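Local coordinates for hypothetical protein Atu2648 (Agrobacterium tumefaciens str. C58, PDB 1ZCE) that is of unknown function but folds as an EVE domain, related to ASCH and to the RNA-binding PUA domains, so may bind nucleic acid, at residues 64-69 against 89-94. Sequence-based numbering, arbitrary orientation.
Sequences IVEVCA and RAVCDM
E66 and R89 form one hydrogen-bonded pair of an antiparallel ladder and I64 and C92 another, with V65 opposite A90 between them, and a classic beta bulge places V91 and C92 together across from I64. The bulge shows in how I64 O is used: V91 N binds it at 2.8 Å, while C92 N adds a weak second bond. V91 points toward strand 64-68, its CG2 3.6 Å from E66 CB, and crosses the E66 side chain at about a right angle. Pairing puts E66 and R89 on one face; with matching first torsions (chi1 67° and 61°) their extended chains cross obliquely and R89 NE reaches E66 OE1 in a 2.8 Å salt bridge, bent, on the anti side and out of the carboxylate plane, with carboxylate and guanidinium planes 45° apart. A water bound to E66 OE1 also reaches A90 O, and C68 CB sits 3.5 Å from R89 NE, over one guanidinium face. Further along, C92 SG touches I64 CB at 4.1 Å. This hairpin belongs to the EVE domain's mixed sheet: strand 49-54 pairs with the far edge of strand 60-73, G50 bonding V65, while W16 and K20 of helix 16-22 pack on A90.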
ATOM      1  N   ILE A  64      -5.923  -5.533   0.345  1.00  5.05           N
ATOM      2  CA  ILE A  64      -5.693  -4.664   1.484  1.00  5.81           C
ATOM      3  C   ILE A  64      -4.665  -5.336   2.387  1.00  4.02           C
ATOM      4  O   ILE A  64      -4.713  -6.551   2.614  1.00  5.15           O
ATOM      5  CB  ILE A  64      -6.993  -4.424   2.272  1.00  8.07           C
ATOM      6  CG1 ILE A  64      -7.974  -3.636   1.398  1.00 11.55           C
ATOM      7  CG2 ILE A  64      -6.695  -3.677   3.570  1.00  7.95           C
ATOM      8  CD1 ILE A  64      -9.305  -3.317   2.069  1.00 11.91           C
ATOM      9  N   VAL A  65      -3.728  -4.535   2.880  1.00  4.46           N
ATOM     10  CA  VAL A  65      -2.685  -5.020   3.769  1.00  4.88           C
ATOM     11  C   VAL A  65      -2.683  -4.203   5.048  1.00  5.16           C
ATOM     12  O   VAL A  65      -3.400  -3.213   5.176  1.00  5.55           O
ATOM     13  CB  VAL A  65      -1.281  -4.888   3.133  1.00  5.05           C
ATOM     14  CG1 VAL A  65      -1.166  -5.803   1.926  1.00  6.43           C
ATOM     15  CG2 VAL A  65      -1.020  -3.442   2.740  1.00  7.80           C
ATOM     16  N   GLU A  66      -1.873  -4.644   6.000  1.00  4.91           N
ATOM     17  CA  GLU A  66      -1.721  -3.942   7.262  1.00  5.65           C
ATOM     18  C   GLU A  66      -0.256  -3.986   7.664  1.00  5.01           C
ATOM     19  O   GLU A  66       0.481  -4.905   7.300  1.00  5.27           O
ATOM     20  CB  GLU A  66      -2.577  -4.583   8.357  1.00  7.56           C
ATOM     21  CG  GLU A  66      -2.140  -5.982   8.765  1.00  8.71           C
ATOM     22  CD  GLU A  66      -3.071  -6.607   9.790  1.00 11.44           C
ATOM     23  OE1 GLU A  66      -2.841  -7.773  10.172  1.00 12.17           O
ATOM     24  OE2 GLU A  66      -4.034  -5.932  10.211  1.00 15.45           O
ATOM     25  N   VAL A  67       0.162  -2.974   8.410  1.00  5.27           N
ATOM     26  CA  VAL A  67       1.533  -2.894   8.879  1.00  5.11           C
ATOM     27  C   VAL A  67       1.696  -3.855  10.056  1.00  5.03           C
ATOM     28  O   VAL A  67       0.904  -3.817  10.999  1.00  5.43           O
ATOM     29  CB  VAL A  67       1.860  -1.453   9.331  1.00  6.38           C
ATOM     30  CG1 VAL A  67       3.227  -1.406   9.976  1.00  7.63           C
ATOM     31  CG2 VAL A  67       1.799  -0.502   8.135  1.00  6.62           C
ATOM     32  N   CYS A  68       2.699  -4.726   9.997  1.00  6.05           N
ATOM     33  CA  CYS A  68       2.920  -5.665  11.093  1.00  5.75           C
ATOM     34  C   CYS A  68       4.275  -5.486  11.779  1.00  6.53           C
ATOM     35  O   CYS A  68       4.624  -6.231  12.697  1.00  7.80           O
ATOM     36  CB  CYS A  68       2.745  -7.111  10.619  1.00  7.34           C
ATOM     37  SG  CYS A  68       3.685  -7.601   9.167  1.00  7.60           S
ATOM     38  N   ALA A  69       5.036  -4.494  11.325  1.00  6.45           N
ATOM     39  CA  ALA A  69       6.326  -4.161  11.921  1.00  6.39           C
ATOM     40  C   ALA A  69       6.626  -2.704  11.609  1.00  5.54           C
ATOM     41  O   ALA A  69       6.516  -2.268  10.460  1.00  6.53           O
ATOM     42  CB  ALA A  69       7.436  -5.061  11.379  1.00  7.91           C
ATOM     43  N   ARG A  89       1.484  -7.199   5.833  1.00  5.36           N
ATOM     44  CA  ARG A  89       0.887  -8.513   5.625  1.00  5.30           C
ATOM     45  C   ARG A  89      -0.520  -8.373   5.065  1.00  4.50           C
ATOM     46  O   ARG A  89      -1.181  -7.355   5.254  1.00  4.70           O
ATOM     47  CB  ARG A  89       0.853  -9.317   6.928  1.00  6.19           C
ATOM     48  CG  ARG A  89       0.046  -8.708   8.049  1.00  6.98           C
ATOM     49  CD  ARG A  89       0.240  -9.530   9.315  1.00  7.34           C
ATOM     50  NE  ARG A  89      -0.301  -8.892  10.510  1.00  8.18           N
ATOM     51  CZ  ARG A  89      -0.061  -9.315  11.748  1.00  8.22           C
ATOM     52  NH1 ARG A  89      -0.590  -8.678  12.783  1.00 11.69           N
ATOM     53  NH2 ARG A  89       0.715 -10.374  11.949  1.00  9.08           N
ATOM     54  N   ALA A  90      -0.975  -9.406   4.373  1.00  5.08           N
ATOM     55  CA  ALA A  90      -2.297  -9.388   3.773  1.00  5.32           C
ATOM     56  C   ALA A  90      -3.415  -9.388   4.809  1.00  6.60           C
ATOM     57  O   ALA A  90      -3.297  -9.996   5.874  1.00  7.45           O
ATOM     58  CB  ALA A  90      -2.456 -10.578   2.852  1.00  8.14           C
ATOM     59  N   VAL A  91      -4.490  -8.675   4.490  1.00  6.38           N
ATOM     60  CA  VAL A  91      -5.661  -8.620   5.350  1.00  7.21           C
ATOM     61  C   VAL A  91      -6.793  -9.308   4.585  1.00  7.63           C
ATOM     62  O   VAL A  91      -7.431 -10.229   5.097  1.00  8.61           O
ATOM     63  CB  VAL A  91      -6.071  -7.168   5.690  1.00  6.53           C
ATOM     64  CG1 VAL A  91      -7.383  -7.167   6.461  1.00  8.60           C
ATOM     65  CG2 VAL A  91      -4.987  -6.506   6.530  1.00  8.59           C
ATOM     66  N   CYS A  92      -7.034  -8.869   3.354  1.00  6.54           N
ATOM     67  CA  CYS A  92      -8.078  -9.464   2.528  1.00  7.98           C
ATOM     68  C   CYS A  92      -7.941  -9.019   1.078  1.00  7.29           C
ATOM     69  O   CYS A  92      -7.291  -8.017   0.784  1.00  7.01           O
ATOM     70  CB  CYS A  92      -9.464  -9.072   3.051  1.00  8.72           C
ATOM     71  SG  CYS A  92      -9.845  -7.303   2.928  1.00 10.13           S
ATOM     72  N   ASP A  93      -8.545  -9.773   0.168  1.00  8.59           N
ATOM     73  CA  ASP A  93      -8.494  -9.420  -1.241  1.00  9.04           C
ATOM     74  C   ASP A  93      -9.498  -8.309  -1.479  1.00  8.19           C
ATOM     75  O   ASP A  93     -10.386  -8.072  -0.658  1.00  8.16           O
ATOM     76  CB  ASP A  93      -8.897 -10.610  -2.117  1.00 12.33           C
ATOM     77  CG  ASP A  93      -8.103 -11.858  -1.816  1.00 16.86           C
ATOM     78  OD1 ASP A  93      -6.860 -11.801  -1.879  1.00 18.69           O
ATOM     79  OD2 ASP A  93      -8.726 -12.900  -1.524  1.00 22.15           O
HETATM   80  N   MSE A  94      -9.336  -7.602  -2.586  1.00  8.10           N
HETATM   81  CA  MSE A  94     -10.299  -6.581  -2.953  1.00  7.72           C
HETATM   82  C   MSE A  94     -11.232  -7.420  -3.825  1.00  8.15           C
HETATM   83  O   MSE A  94     -10.815  -7.921  -4.866  1.00  8.90           O
HETATM   84  CB  MSE A  94      -9.645  -5.481  -3.786  1.00  7.62           C
HETATM   85  CG  MSE A  94     -10.604  -4.362  -4.182  1.00  9.21           C
HETATM   86 SE   MSE A  94     -11.327  -3.419  -2.661  1.00 13.83          SE
HETATM   87  CE  MSE A  94      -9.843  -2.230  -2.355  1.00 10.41           C
TER
HETATM   88  O   HOH W   1      -3.944  -9.829   8.719  1.00 13.36           O
HETATM   89  O   HOH W   2      -0.952  -5.896  12.272  1.00 14.97           O